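Local coordinates for phenylalanine--tRNA ligase beta subunit (PDB 3IG2), which forms, with the alpha subunit, the tetrameric magnesium-dependent enzyme that uses ATP to attach phenylalanine to its cognate tRNA, at residues Leu9-Phe22 with Lys141-Leu153. Numbering follows the deposited sequence.
Sequences LQNLVAEQLVGCGF and KAYVENIFKRLGL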
loop_
_atom_site.group_PDB
_atom_site.type_symbol
_atom_site.label_atom_id
_atom_site.label_comp_id
_atom_site.label_asym_id
_atom_site.label_seq_id
_atom_site.Cartn_x
_atom_site.Cartn_y
_atom_site.Cartn_z
ATOM N N LEU B 9 11.224 8.301 -19.986
ATOM C CA LEU B 9 11.812 7.991 -18.674
ATOM C C LEU B 9 11.424 8.979 -17.599
ATOM O O LEU B 9 11.208 8.580 -16.465
ATOM C CB LEU B 9 13.335 7.861 -18.751
ATOM C CG LEU B 9 13.858 6.703 -19.613
ATOM C CD1 LEU B 9 15.367 6.792 -19.740
ATOM C CD2 LEU B 9 13.439 5.334 -19.054
ATOM N N GLN B 10 11.355 10.267 -17.932
ATOM C CA GLN B 10 10.908 11.257 -16.969
ATOM C C GLN B 10 9.514 10.909 -16.459
ATOM O O GLN B 10 9.253 11.007 -15.267
ATOM C CB GLN B 10 10.832 12.653 -17.591
ATOM C CG GLN B 10 12.174 13.335 -17.789
ATOM C CD GLN B 10 12.028 14.762 -18.307
ATOM O OE1 GLN B 10 11.368 15.609 -17.673
ATOM N NE2 GLN B 10 12.673 15.047 -19.449
ATOM N N ASN B 11 8.628 10.525 -17.378
ATOM C CA ASN B 11 7.264 10.160 -17.031
ATOM C C ASN B 11 7.268 8.920 -16.131
ATOM O O ASN B 11 6.562 8.887 -15.112
ATOM C CB ASN B 11 6.411 9.930 -18.285
ATOM C CG ASN B 11 5.003 9.441 -17.947
ATOM O OD1 ASN B 11 4.210 10.167 -17.326
ATOM N ND2 ASN B 11 4.691 8.203 -18.343
ATOM N N LEU B 12 8.090 7.928 -16.486
ATOM C CA LEU B 12 8.170 6.680 -15.735
ATOM C C LEU B 12 8.650 6.955 -14.301
ATOM O O LEU B 12 8.083 6.436 -13.334
ATOM C CB LEU B 12 9.104 5.706 -16.448
ATOM C CG LEU B 12 8.598 4.478 -17.240
ATOM C CD1 LEU B 12 7.080 4.436 -17.555
ATOM C CD2 LEU B 12 9.448 4.246 -18.506
ATOM N N VAL B 13 9.676 7.796 -14.170
ATOM C CA VAL B 13 10.210 8.154 -12.841
ATOM C C VAL B 13 9.218 8.954 -12.004
ATOM O O VAL B 13 9.096 8.716 -10.797
ATOM C CB VAL B 13 11.582 8.857 -12.945
ATOM C CG1 VAL B 13 12.005 9.454 -11.610
ATOM C CG2 VAL B 13 12.649 7.839 -13.408
ATOM N N ALA B 14 8.482 9.856 -12.661
ATOM C CA ALA B 14 7.431 10.635 -12.017
ATOM C C ALA B 14 6.327 9.732 -11.484
ATOM O O ALA B 14 5.885 9.904 -10.338
ATOM C CB ALA B 14 6.855 11.668 -12.971
ATOM N N GLU B 15 5.880 8.783 -12.307
ATOM C CA GLU B 15 4.838 7.836 -11.906
ATOM C C GLU B 15 5.295 6.998 -10.717
ATOM O O GLU B 15 4.514 6.744 -9.788
ATOM C CB GLU B 15 4.432 6.939 -13.081
ATOM C CG GLU B 15 3.875 7.716 -14.289
ATOM C CD GLU B 15 3.366 6.809 -15.416
ATOM O OE1 GLU B 15 3.793 5.634 -15.478
ATOM O OE2 GLU B 15 2.527 7.260 -16.237
ATOM N N GLN B 16 6.563 6.577 -10.741
ATOM C CA GLN B 16 7.122 5.789 -9.655
ATOM C C GLN B 16 7.190 6.585 -8.356
ATOM O O GLN B 16 6.795 6.089 -7.297
ATOM C CB GLN B 16 8.507 5.289 -10.012
ATOM C CG GLN B 16 9.190 4.556 -8.883
ATOM C CD GLN B 16 10.565 4.084 -9.283
ATOM O OE1 GLN B 16 11.573 4.658 -8.871
ATOM N NE2 GLN B 16 10.615 3.072 -10.130
ATOM N N LEU B 17 7.663 7.825 -8.440
ATOM C CA LEU B 17 7.748 8.685 -7.266
ATOM C C LEU B 17 6.364 9.012 -6.694
ATOM O O LEU B 17 6.179 8.963 -5.471
ATOM C CB LEU B 17 8.543 9.968 -7.575
ATOM C CG LEU B 17 10.038 9.755 -7.818
ATOM C CD1 LEU B 17 10.734 11.002 -8.357
ATOM C CD2 LEU B 17 10.716 9.271 -6.527
ATOM N N VAL B 18 5.400 9.321 -7.566
ATOM C CA VAL B 18 4.024 9.606 -7.131
ATOM C C VAL B 18 3.480 8.351 -6.445
ATOM O O VAL B 18 2.877 8.432 -5.388
ATOM C CB VAL B 18 3.106 10.078 -8.313
ATOM C CG1 VAL B 18 1.622 10.153 -7.887
ATOM C CG2 VAL B 18 3.569 11.445 -8.837
ATOM N N GLY B 19 3.755 7.184 -7.028
ATOM C CA GLY B 19 3.359 5.905 -6.428
ATOM C C GLY B 19 3.896 5.745 -5.002
ATOM O O GLY B 19 3.271 5.087 -4.174
ATOM N N CYS B 20 5.050 6.347 -4.718
ATOM C CA CYS B 20 5.697 6.240 -3.411
ATOM C C CYS B 20 5.308 7.377 -2.476
ATOM O O CYS B 20 5.931 7.566 -1.420
ATOM C CB CYS B 20 7.223 6.180 -3.571
ATOM S SG CYS B 20 7.777 4.663 -4.310
ATOM N N GLY B 21 4.284 8.135 -2.854
ATOM C CA GLY B 21 3.793 9.217 -1.996
ATOM C C GLY B 21 4.478 10.569 -2.204
ATOM O O GLY B 21 4.304 11.470 -1.381
ATOM N N PHE B 22 5.251 10.731 -3.284
ATOM C CA PHE B 22 5.810 12.055 -3.605
ATOM C C PHE B 22 4.766 12.882 -4.321
ATOM O O PHE B 22 3.911 12.329 -5.019
ATOM C CB PHE B 22 7.030 11.958 -4.533
ATOM C CG PHE B 22 8.302 11.569 -3.851
ATOM C CD1 PHE B 22 9.304 12.500 -3.667
ATOM C CD2 PHE B 22 8.509 10.255 -3.411
ATOM C CE1 PHE B 22 10.505 12.148 -3.045
ATOM C CE2 PHE B 22 9.723 9.880 -2.786
ATOM C CZ PHE B 22 10.714 10.819 -2.613
ATOM N N LYS B 141 18.699 6.782 -0.066
ATOM C CA LYS B 141 19.483 5.912 -0.983
ATOM C C LYS B 141 18.556 4.963 -1.810
ATOM O O LYS B 141 18.770 4.738 -3.047
ATOM C CB LYS B 141 20.451 5.054 -0.108
ATOM C CG LYS B 141 21.610 4.445 -0.942
ATOM C CD LYS B 141 22.511 3.599 -0.029
ATOM C CE LYS B 141 23.716 3.030 -0.772
ATOM N NZ LYS B 141 23.347 1.848 -1.603
ATOM N N ALA B 142 17.526 4.421 -1.112
ATOM C CA ALA B 142 16.564 3.470 -1.762
ATOM C C ALA B 142 15.779 4.127 -2.948
ATOM O O ALA B 142 15.481 3.532 -3.985
ATOM C CB ALA B 142 15.577 2.790 -0.711
ATOM N N TYR B 143 15.279 5.385 -2.697
ATOM C CA TYR B 143 14.544 6.083 -3.758
ATOM C C TYR B 143 15.478 6.328 -4.951
ATOM O O TYR B 143 15.098 6.162 -6.111
ATOM C CB TYR B 143 13.912 7.402 -3.253
ATOM C CG TYR B 143 12.867 7.263 -2.145
ATOM C CD1 TYR B 143 11.631 6.654 -2.390
ATOM C CD2 TYR B 143 13.113 7.768 -0.860
ATOM C CE1 TYR B 143 10.677 6.536 -1.369
ATOM C CE2 TYR B 143 12.170 7.651 0.162
ATOM C CZ TYR B 143 10.957 7.044 -0.101
ATOM O OH TYR B 143 10.039 6.950 0.921
ATOM N N VAL B 144 16.717 6.704 -4.671
ATOM C CA VAL B 144 17.714 6.946 -5.719
ATOM C C VAL B 144 18.032 5.637 -6.452
ATOM O O VAL B 144 18.098 5.615 -7.669
ATOM C CB VAL B 144 18.991 7.678 -5.182
ATOM C CG1 VAL B 144 20.003 7.836 -6.397
ATOM C CG2 VAL B 144 18.686 9.023 -4.516
ATOM N N GLU B 145 18.172 4.541 -5.707
ATOM C CA GLU B 145 18.532 3.240 -6.303
ATOM C C GLU B 145 17.439 2.788 -7.274
ATOM O O GLU B 145 17.715 2.296 -8.370
ATOM C CB GLU B 145 18.743 2.178 -5.234
ATOM C CG GLU B 145 18.641 0.757 -5.820
ATOM C CD GLU B 145 19.313 -0.299 -5.008
ATOM O OE1 GLU B 145 19.596 -0.089 -3.824
ATOM O OE2 GLU B 145 19.559 -1.386 -5.570
ATOM N N ASN B 146 16.186 3.002 -6.876
ATOM C CA ASN B 146 15.047 2.554 -7.673
ATOM C C ASN B 146 14.834 3.415 -8.906
ATOM O O ASN B 146 14.373 2.924 -9.954
ATOM C CB ASN B 146 13.804 2.440 -6.800
ATOM C CG ASN B 146 13.859 1.221 -5.906
ATOM O OD1 ASN B 146 14.403 0.179 -6.307
ATOM N ND2 ASN B 146 13.315 1.334 -4.691
ATOM N N ILE B 147 15.209 4.685 -8.794
ATOM C CA ILE B 147 15.275 5.551 -9.966
ATOM C C ILE B 147 16.339 5.031 -10.918
ATOM O O ILE B 147 16.068 4.871 -12.121
ATOM C CB ILE B 147 15.539 7.029 -9.615
ATOM C CG1 ILE B 147 14.301 7.629 -8.956
ATOM C CG2 ILE B 147 15.803 7.825 -10.872
ATOM C CD1 ILE B 147 14.561 8.931 -8.258
ATOM N N PHE B 148 17.534 4.750 -10.405
ATOM C CA PHE B 148 18.581 4.195 -11.264
ATOM C C PHE B 148 18.124 2.916 -11.982
ATOM O O PHE B 148 18.351 2.772 -13.179
ATOM C CB PHE B 148 19.878 3.940 -10.504
ATOM C CG PHE B 148 20.582 5.188 -10.057
ATOM C CD1 PHE B 148 20.281 6.434 -10.618
ATOM C CD2 PHE B 148 21.581 5.116 -9.106
ATOM C CE1 PHE B 148 20.952 7.560 -10.232
ATOM C CE2 PHE B 148 22.251 6.255 -8.709
ATOM C CZ PHE B 148 21.936 7.485 -9.282
ATOM N N LYS B 149 17.497 1.998 -11.254
ATOM C CA LYS B 149 16.988 0.759 -11.836
ATOM C C LYS B 149 15.984 1.032 -12.941
ATOM O O LYS B 149 15.993 0.358 -13.983
ATOM C CB LYS B 149 16.339 -0.112 -10.763
ATOM C CG LYS B 149 17.340 -0.737 -9.842
ATOM C CD LYS B 149 16.666 -1.574 -8.763
ATOM C CE LYS B 149 17.671 -2.523 -8.136
ATOM N NZ LYS B 149 17.102 -3.287 -6.980
ATOM N N ARG B 150 15.122 2.028 -12.701
ATOM C CA ARG B 150 14.093 2.417 -13.644
ATOM C C ARG B 150 14.745 2.919 -14.928
ATOM O O ARG B 150 14.219 2.707 -16.019
ATOM C CB ARG B 150 13.183 3.481 -13.023
ATOM C CG ARG B 150 11.897 3.786 -13.793
ATOM C CD ARG B 150 11.534 2.648 -14.713
ATOM N NE ARG B 150 10.154 2.249 -14.554
ATOM C CZ ARG B 150 9.532 1.388 -15.351
ATOM N NH1 ARG B 150 10.186 0.825 -16.360
ATOM N NH2 ARG B 150 8.259 1.091 -15.135
ATOM N N LEU B 151 15.914 3.544 -14.797
ATOM C CA LEU B 151 16.630 4.049 -15.974
ATOM C C LEU B 151 17.488 2.959 -16.601
ATOM O O LEU B 151 18.174 3.202 -17.571
ATOM C CB LEU B 151 17.473 5.288 -15.632
ATOM C CG LEU B 151 16.759 6.467 -14.914
ATOM C CD1 LEU B 151 17.709 7.594 -14.477
ATOM C CD2 LEU B 151 15.650 7.057 -15.776
ATOM N N GLY B 152 17.452 1.757 -16.043
ATOM C CA GLY B 152 18.261 0.660 -16.574
ATOM C C GLY B 152 19.752 0.852 -16.333
ATOM O O GLY B 152 20.573 0.227 -17.017
ATOM N N LEU B 153 20.101 1.713 -15.377
ATOM C CA LEU B 153 21.496 1.961 -15.027
ATOM C C LEU B 153 22.048 0.777 -14.278
ATOM O O LEU B 153 21.370 0.181 -13.436
ATOM C CB LEU B 153 21.661 3.214 -14.174
ATOM C CG LEU B 153 22.348 4.470 -14.706
ATOM C CD1 LEU B 153 22.690 5.326 -13.494
ATOM C CD2 LEU B 153 23.634 4.161 -15.500
HETATM O O HOH W 1 12.067 5.622 -6.460
#
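V13 meets I147 and L151 at the centre of an antiparallel helix pair lying on one face of the mixed sheet in the class II synthetase-like core domain of the beta subunit. The axes of helix segments 9-19 and 141-150 approach to 10.2 Å, with their N-to-C directions 145° apart. No direct hydrogen bond joins the two segments; the contact combines an apolar centre with polar side chains packed by their flat faces and chains. The two methyls of V13 divide the work: with CG1 anti to the backbone N, that methyl lies 4.0 Å from I147 CG1, while CG2 touches L151 CD2 and I147 CG2. One turn earlier, L9 CB sits 3.9 Å from the same L151 CD2; one turn later, L17 CD2 approaches I147 CD1. L115 and L117 of strand 109-121 pack against V13, L17 and I147, and W209 against L9 and L151, which ties both helices to the sheet and to helix 209-212.

The aromatic contact is a T-shaped pair: the F22 edge addresses a face of Y143, with planes at 83° and centroids 5.2 Å apart. F22 follows the Schellman turn at G21, where F22 N bonds to L17 O and G21 N to V18 O.

The R150 side chain bends at chi2 and chi3, bringing its guanidinium flat against L12: CG of L12 stands 3.7 Å above the plane, over its centre. Q16 runs past R150 in the opposite direction, amide and guanidinium planes only 19° apart.

Polar linkage between the helices is indirect. Q16, extended beyond CG, carries its amide toward the backbone of N146, where OE1 and N146 O are both acceptors; a water instead donates to Q16 OE1 at 2.6 Å and to Y143 O at 3.1 Å.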